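Local atomic coordinates of uricase (Arthrobacter globiformis, PDB entry 2YZC), a protein that catalyses the oxidation of uric acid by molecular oxygen to 5-hydroxyisourate, which is further processed to (S)-allantoin. Residues S126-E138 and Q144-L156. Numbering follows the deposited sequence.
Sequences SRNKSEVRTAVLE and QAIVAGIEGLTVL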
ATOM      1  N   SER A 126      22.360  -5.170   2.171  1.00 18.91           N
ATOM      2  CA  SER A 126      20.991  -5.319   2.650  1.00 19.30           C
ATOM      3  C   SER A 126      20.404  -3.910   2.725  1.00 20.11           C
ATOM      4  O   SER A 126      21.110  -2.950   3.034  1.00 19.60           O
ATOM      5  CB  SER A 126      20.940  -5.996   4.027  1.00 21.09           C
ATOM      6  OG  SER A 126      21.494  -5.182   5.043  1.00 22.57           O
ATOM      7  N   ARG A 127      19.117  -3.782   2.433  1.00 18.52           N
ATOM      8  CA  ARG A 127      18.488  -2.470   2.450  1.00 21.01           C
ATOM      9  C   ARG A 127      18.208  -1.934   3.847  1.00 20.18           C
ATOM     10  O   ARG A 127      17.767  -2.667   4.727  1.00 19.76           O
ATOM     11  CB  ARG A 127      17.186  -2.506   1.638  1.00 22.63           C
ATOM     12  CG  ARG A 127      17.248  -1.701   0.343  1.00 28.77           C
ATOM     13  CD  ARG A 127      16.686  -0.295   0.528  1.00 31.21           C
ATOM     14  NE  ARG A 127      15.289  -0.248   0.104  1.00 37.00           N
ATOM     15  CZ  ARG A 127      14.435   0.714   0.431  1.00 38.66           C
ATOM     16  NH1 ARG A 127      13.183   0.661  -0.012  1.00 44.61           N
ATOM     17  NH2 ARG A 127      14.821   1.719   1.204  1.00 36.38           N
ATOM     18  N   ASN A 128      18.513  -0.654   4.045  1.00 19.72           N
ATOM     19  CA  ASN A 128      18.237   0.031   5.305  1.00 20.11           C
ATOM     20  C   ASN A 128      16.957   0.775   4.950  1.00 19.73           C
ATOM     21  O   ASN A 128      16.997   1.781   4.245  1.00 21.09           O
ATOM     22  CB  ASN A 128      19.346   1.035   5.650  1.00 20.39           C
ATOM     23  CG  ASN A 128      18.968   1.954   6.815  1.00 24.67           C
ATOM     24  OD1 ASN A 128      17.932   1.773   7.461  1.00 18.62           O
ATOM     25  ND2 ASN A 128      19.814   2.945   7.083  1.00 25.66           N
ATOM     26  N   LYS A 129      15.826   0.262   5.414  1.00 18.63           N
ATOM     27  CA  LYS A 129      14.531   0.854   5.091  1.00 18.24           C
ATOM     28  C   LYS A 129      14.002   1.838   6.130  1.00 18.16           C
ATOM     29  O   LYS A 129      12.868   2.301   6.020  1.00 17.09           O
ATOM     30  CB  LYS A 129      13.499  -0.261   4.905  1.00 18.63           C
ATOM     31  CG  LYS A 129      13.892  -1.333   3.883  1.00 18.98           C
ATOM     32  CD  LYS A 129      12.760  -2.338   3.687  1.00 22.01           C
ATOM     33  CE  LYS A 129      13.079  -3.348   2.586  1.00 23.44           C
ATOM     34  NZ  LYS A 129      11.996  -4.366   2.453  1.00 22.73           N
ATOM     35  N   SER A 130      14.823   2.172   7.117  1.00 17.49           N
ATOM     36  CA  SER A 130      14.381   3.055   8.193  1.00 18.86           C
ATOM     37  C   SER A 130      14.150   4.518   7.842  1.00 19.37           C
ATOM     38  O   SER A 130      13.586   5.262   8.637  1.00 19.01           O
ATOM     39  CB  SER A 130      15.345   2.932   9.368  1.00 20.31           C
ATOM     40  OG  SER A 130      15.379   1.577   9.786  1.00 21.05           O
ATOM     41  N   GLU A 131      14.578   4.923   6.652  1.00 17.52           N
ATOM     42  CA  GLU A 131      14.377   6.290   6.196  1.00 19.32           C
ATOM     43  C   GLU A 131      14.649   6.360   4.703  1.00 17.62           C
ATOM     44  O   GLU A 131      15.344   5.513   4.152  1.00 17.93           O
ATOM     45  CB  GLU A 131      15.319   7.253   6.919  1.00 21.07           C
ATOM     46  CG  GLU A 131      16.773   7.093   6.521  1.00 24.71           C
ATOM     47  CD  GLU A 131      17.713   7.863   7.421  1.00 28.68           C
ATOM     48  OE1 GLU A 131      17.705   7.604   8.647  1.00 27.98           O
ATOM     49  OE2 GLU A 131      18.460   8.722   6.902  1.00 27.94           O
ATOM     50  N   VAL A 132      14.087   7.378   4.062  1.00 18.19           N
ATOM     51  CA  VAL A 132      14.277   7.608   2.643  1.00 17.36           C
ATOM     52  C   VAL A 132      14.688   9.066   2.505  1.00 19.28           C
ATOM     53  O   VAL A 132      14.081   9.953   3.116  1.00 17.63           O
ATOM     54  CB  VAL A 132      12.984   7.371   1.841  1.00 16.67           C
ATOM     55  CG1 VAL A 132      13.197   7.769   0.387  1.00 18.23           C
ATOM     56  CG2 VAL A 132      12.583   5.891   1.918  1.00 18.26           C
ATOM     57  N   ARG A 133      15.731   9.301   1.717  1.00 18.01           N
ATOM     58  CA  ARG A 133      16.238  10.646   1.484  1.00 17.63           C
ATOM     59  C   ARG A 133      15.653  11.178   0.180  1.00 18.68           C
ATOM     60  O   ARG A 133      15.514  10.434  -0.796  1.00 17.23           O
ATOM     61  CB  ARG A 133      17.765  10.606   1.419  1.00 19.29           C
ATOM     62  CG  ARG A 133      18.439  11.892   0.955  1.00 19.98           C
ATOM     63  CD  ARG A 133      19.951  11.749   1.066  1.00 19.97           C
ATOM     64  NE  ARG A 133      20.663  12.864   0.452  1.00 21.25           N
ATOM     65  CZ  ARG A 133      21.988  12.973   0.414  1.00 21.81           C
ATOM     66  NH1 ARG A 133      22.750  12.034   0.963  1.00 18.64           N
ATOM     67  NH2 ARG A 133      22.552  14.011  -0.193  1.00 20.20           N
ATOM     68  N   THR A 134      15.305  12.463   0.166  1.00 16.16           N
ATOM     69  CA  THR A 134      14.727  13.064  -1.022  1.00 17.97           C
ATOM     70  C   THR A 134      15.469  14.322  -1.451  1.00 18.41           C
ATOM     71  O   THR A 134      16.147  14.967  -0.652  1.00 16.78           O
ATOM     72  CB  THR A 134      13.246  13.446  -0.793  1.00 21.17           C
ATOM     73  OG1 THR A 134      13.165  14.499   0.178  1.00 20.23           O
ATOM     74  CG2 THR A 134      12.454  12.247  -0.292  1.00 23.90           C
ATOM     75  N   ALA A 135      15.334  14.660  -2.728  1.00 18.39           N
ATOM     76  CA  ALA A 135      15.950  15.859  -3.278  1.00 18.16           C
ATOM     77  C   ALA A 135      15.069  16.329  -4.424  1.00 18.94           C
ATOM     78  O   ALA A 135      14.567  15.524  -5.209  1.00 18.60           O
ATOM     79  CB  ALA A 135      17.368  15.561  -3.778  1.00 17.93           C
ATOM     80  N   VAL A 136      14.866  17.637  -4.501  1.00 17.72           N
ATOM     81  CA  VAL A 136      14.058  18.222  -5.556  1.00 18.14           C
ATOM     82  C   VAL A 136      14.805  19.432  -6.068  1.00 19.49           C
ATOM     83  O   VAL A 136      15.256  20.268  -5.283  1.00 19.40           O
ATOM     84  CB  VAL A 136      12.678  18.702  -5.040  1.00 20.83           C
ATOM     85  CG1 VAL A 136      11.949  19.458  -6.142  1.00 23.58           C
ATOM     86  CG2 VAL A 136      11.839  17.512  -4.581  1.00 22.25           C
ATOM     87  N   LEU A 137      14.955  19.506  -7.383  1.00 19.10           N
ATOM     88  CA  LEU A 137      15.620  20.636  -8.011  1.00 20.50           C
ATOM     89  C   LEU A 137      14.626  21.295  -8.943  1.00 20.25           C
ATOM     90  O   LEU A 137      13.922  20.613  -9.686  1.00 20.45           O
ATOM     91  CB  LEU A 137      16.833  20.177  -8.842  1.00 18.96           C
ATOM     92  CG  LEU A 137      17.320  21.199  -9.888  1.00 21.15           C
ATOM     93  CD1 LEU A 137      17.990  22.381  -9.196  1.00 17.08           C
ATOM     94  CD2 LEU A 137      18.298  20.534 -10.857  1.00 19.99           C
ATOM     95  N   GLU A 138      14.534  22.617  -8.881  1.00 20.43           N
ATOM     96  CA  GLU A 138      13.673  23.335  -9.799  1.00 21.04           C
ATOM     97  C   GLU A 138      14.529  24.403 -10.449  1.00 21.76           C
ATOM     98  O   GLU A 138      15.261  25.120  -9.770  1.00 21.97           O
ATOM     99  CB  GLU A 138      12.470  23.978  -9.096  1.00 23.92           C
ATOM    100  CG  GLU A 138      11.270  23.044  -8.957  1.00 28.67           C
ATOM    101  CD  GLU A 138       9.938  23.781  -8.850  1.00 33.18           C
ATOM    102  OE1 GLU A 138       8.895  23.107  -8.688  1.00 34.02           O
ATOM    103  OE2 GLU A 138       9.927  25.031  -8.931  1.00 34.63           O
ATOM    104  N   GLN A 144      18.676  28.117  -9.802  1.00 25.10           N
ATOM    105  CA  GLN A 144      18.650  26.704  -9.453  1.00 25.34           C
ATOM    106  C   GLN A 144      18.309  26.601  -7.966  1.00 26.70           C
ATOM    107  O   GLN A 144      19.082  27.048  -7.117  1.00 29.52           O
ATOM    108  CB  GLN A 144      20.015  26.081  -9.723  1.00 24.07           C
ATOM    109  CG  GLN A 144      20.348  25.982 -11.200  1.00 25.46           C
ATOM    110  CD  GLN A 144      21.838  25.942 -11.459  1.00 26.89           C
ATOM    111  OE1 GLN A 144      22.616  25.513 -10.608  1.00 27.96           O
ATOM    112  NE2 GLN A 144      22.242  26.376 -12.647  1.00 28.79           N
ATOM    113  N   ALA A 145      17.147  26.028  -7.657  1.00 22.73           N
ATOM    114  CA  ALA A 145      16.704  25.885  -6.269  1.00 19.99           C
ATOM    115  C   ALA A 145      16.642  24.414  -5.896  1.00 20.72           C
ATOM    116  O   ALA A 145      16.071  23.610  -6.636  1.00 18.75           O
ATOM    117  CB  ALA A 145      15.337  26.519  -6.093  1.00 17.57           C
ATOM    118  N   ILE A 146      17.223  24.076  -4.746  1.00 19.42           N
ATOM    119  CA  ILE A 146      17.250  22.701  -4.264  1.00 20.09           C
ATOM    120  C   ILE A 146      16.655  22.530  -2.870  1.00 19.87           C
ATOM    121  O   ILE A 146      16.970  23.288  -1.940  1.00 17.54           O
ATOM    122  CB  ILE A 146      18.693  22.158  -4.220  1.00 20.76           C
ATOM    123  CG1 ILE A 146      19.296  22.167  -5.624  1.00 18.62           C
ATOM    124  CG2 ILE A 146      18.703  20.752  -3.641  1.00 20.36           C
ATOM    125  CD1 ILE A 146      20.764  21.786  -5.652  1.00 21.91           C
ATOM    126  N   VAL A 147      15.795  21.524  -2.742  1.00 19.34           N
ATOM    127  CA  VAL A 147      15.157  21.178  -1.477  1.00 19.20           C
ATOM    128  C   VAL A 147      15.494  19.718  -1.184  1.00 19.35           C
ATOM    129  O   VAL A 147      15.168  18.836  -1.978  1.00 20.94           O
ATOM    130  CB  VAL A 147      13.612  21.325  -1.553  1.00 18.02           C
ATOM    131  CG1 VAL A 147      12.952  20.668  -0.336  1.00 18.15           C
ATOM    132  CG2 VAL A 147      13.229  22.801  -1.620  1.00 16.98           C
ATOM    133  N   ALA A 148      16.166  19.470  -0.062  1.00 18.89           N
ATOM    134  CA  ALA A 148      16.509  18.106   0.329  1.00 17.96           C
ATOM    135  C   ALA A 148      15.566  17.730   1.460  1.00 18.99           C
ATOM    136  O   ALA A 148      14.972  18.599   2.088  1.00 17.23           O
ATOM    137  CB  ALA A 148      17.964  18.029   0.804  1.00 18.29           C
ATOM    138  N   GLY A 149      15.411  16.439   1.721  1.00 17.44           N
ATOM    139  CA  GLY A 149      14.517  16.056   2.790  1.00 16.83           C
ATOM    140  C   GLY A 149      14.684  14.632   3.258  1.00 18.52           C
ATOM    141  O   GLY A 149      15.510  13.874   2.744  1.00 17.53           O
ATOM    142  N   ILE A 150      13.890  14.277   4.256  1.00 18.98           N
ATOM    143  CA  ILE A 150      13.915  12.937   4.806  1.00 20.73           C
ATOM    144  C   ILE A 150      12.471  12.549   5.072  1.00 20.91           C
ATOM    145  O   ILE A 150      11.636  13.401   5.382  1.00 20.66           O
ATOM    146  CB  ILE A 150      14.729  12.889   6.119  1.00 21.47           C
ATOM    147  CG1 ILE A 150      14.840  11.445   6.618  1.00 23.39           C
ATOM    148  CG2 ILE A 150      14.070  13.766   7.171  1.00 20.96           C
ATOM    149  CD1 ILE A 150      15.800  11.280   7.781  1.00 23.08           C
ATOM    150  N   GLU A 151      12.165  11.269   4.921  1.00 20.71           N
ATOM    151  CA  GLU A 151      10.815  10.801   5.172  1.00 21.94           C
ATOM    152  C   GLU A 151      10.857   9.350   5.617  1.00 21.55           C
ATOM    153  O   GLU A 151      11.889   8.689   5.498  1.00 19.52           O
ATOM    154  CB  GLU A 151       9.951  10.953   3.913  1.00 23.34           C
ATOM    155  CG  GLU A 151      10.419  10.155   2.708  1.00 28.77           C
ATOM    156  CD  GLU A 151       9.713  10.578   1.426  1.00 33.62           C
ATOM    157  OE1 GLU A 151       9.771   9.828   0.426  1.00 34.14           O
ATOM    158  OE2 GLU A 151       9.107  11.669   1.417  1.00 35.73           O
ATOM    159  N   GLY A 152       9.744   8.881   6.170  1.00 22.11           N
ATOM    160  CA  GLY A 152       9.657   7.500   6.612  1.00 22.72           C
ATOM    161  C   GLY A 152      10.471   7.154   7.842  1.00 22.52           C
ATOM    162  O   GLY A 152      10.671   5.978   8.140  1.00 23.71           O
ATOM    163  N   LEU A 153      10.947   8.168   8.556  1.00 23.12           N
ATOM    164  CA  LEU A 153      11.736   7.946   9.762  1.00 22.84           C
ATOM    165  C   LEU A 153      10.838   8.050  10.994  1.00 24.00           C
ATOM    166  O   LEU A 153      10.556   9.145  11.483  1.00 24.24           O
ATOM    167  CB  LEU A 153      12.866   8.971   9.847  1.00 24.39           C
ATOM    168  CG  LEU A 153      13.747   8.925  11.097  1.00 25.48           C
ATOM    169  CD1 LEU A 153      14.316   7.532  11.305  1.00 26.11           C
ATOM    170  CD2 LEU A 153      14.864   9.946  10.947  1.00 28.02           C
ATOM    171  N   THR A 154      10.398   6.900  11.492  1.00 21.84           N
ATOM    172  CA  THR A 154       9.513   6.847  12.650  1.00 20.14           C
ATOM    173  C   THR A 154      10.266   6.920  13.969  1.00 19.40           C
ATOM    174  O   THR A 154      11.225   6.173  14.188  1.00 18.25           O
ATOM    175  CB  THR A 154       8.677   5.558  12.611  1.00 21.70           C
ATOM    176  OG1 THR A 154       7.971   5.505  11.368  1.00 22.33           O
ATOM    177  CG2 THR A 154       7.676   5.524  13.765  1.00 21.48           C
ATOM    178  N   VAL A 155       9.828   7.821  14.848  1.00 17.07           N
ATOM    179  CA  VAL A 155      10.469   7.989  16.140  1.00 17.39           C
ATOM    180  C   VAL A 155       9.453   7.965  17.269  1.00 18.51           C
ATOM    181  O   VAL A 155       8.263   8.206  17.058  1.00 16.89           O
ATOM    182  CB  VAL A 155      11.277   9.309  16.213  1.00 17.54           C
ATOM    183  CG1 VAL A 155      12.472   9.235  15.263  1.00 19.44           C
ATOM    184  CG2 VAL A 155      10.389  10.490  15.860  1.00 17.03           C
ATOM    185  N   LEU A 156       9.935   7.673  18.470  1.00 16.71           N
ATOM    186  CA  LEU A 156       9.063   7.588  19.627  1.00 17.50           C
ATOM    187  C   LEU A 156       9.782   7.842  20.946  1.00 19.12           C
ATOM    188  O   LEU A 156      10.912   7.384  21.155  1.00 17.97           O
ATOM    189  CB  LEU A 156       8.409   6.200  19.659  1.00 19.80           C
ATOM    190  CG  LEU A 156       7.455   5.822  20.801  1.00 21.02           C
ATOM    191  CD1 LEU A 156       6.567   4.670  20.337  1.00 20.10           C
ATOM    192  CD2 LEU A 156       8.239   5.442  22.064  1.00 20.58           C
TER
HETATM  193  O   HOH W   1      11.502   4.713   5.814  1.00 27.05           O
HETATM  194  O   HOH W   2      12.139   4.543  10.896  1.00 22.74           O
HETATM  195  O   HOH W   3      13.144  17.062  -1.073  1.00 21.65           O
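Thr134 and Glu151 meet on the face of the antiparallel hairpin that also carries Val132, Val136 and Val147. The Glu151 side chain leans across to the neighbouring strand: chi1 of 62° sets CG between its own backbone N and carbonyl carbon, and the chain then runs out extended. CG lies 3.9 Å from Val132 CB, and the carboxylate carbon CD rests 3.6 Å from the methyl CG2 of Thr134, the two side chains crossing at about a right angle. OE2 goes on to a salt bridge with Arg189 of strand 182-192. Cut back to an alanine, this position would probably leave Arg189 without its carboxylate mate and uncover the Thr134 methyl.

Opposite Thr134 sits Gly149. Thr134 OG1 lies 3.3 Å from Gly149 CA, where a side chain would collide with it, and a water joins this hydroxyl to Val147 O. Four hydrogen-bonded pairs, from Val132 with Glu151 to Glu138 with Ala145, close the hairpin. On the other face, Leu137 CD1 packs 3.8 Å from Ile146 CG1, and Arg133 splits its guanidinium between Asp200 and Glu86; Glu131 bonds to Arg207 and Tyr203. Backbone bonds thus set the pairing, while the charged ends tie the hairpin to neighbouring strand and helices.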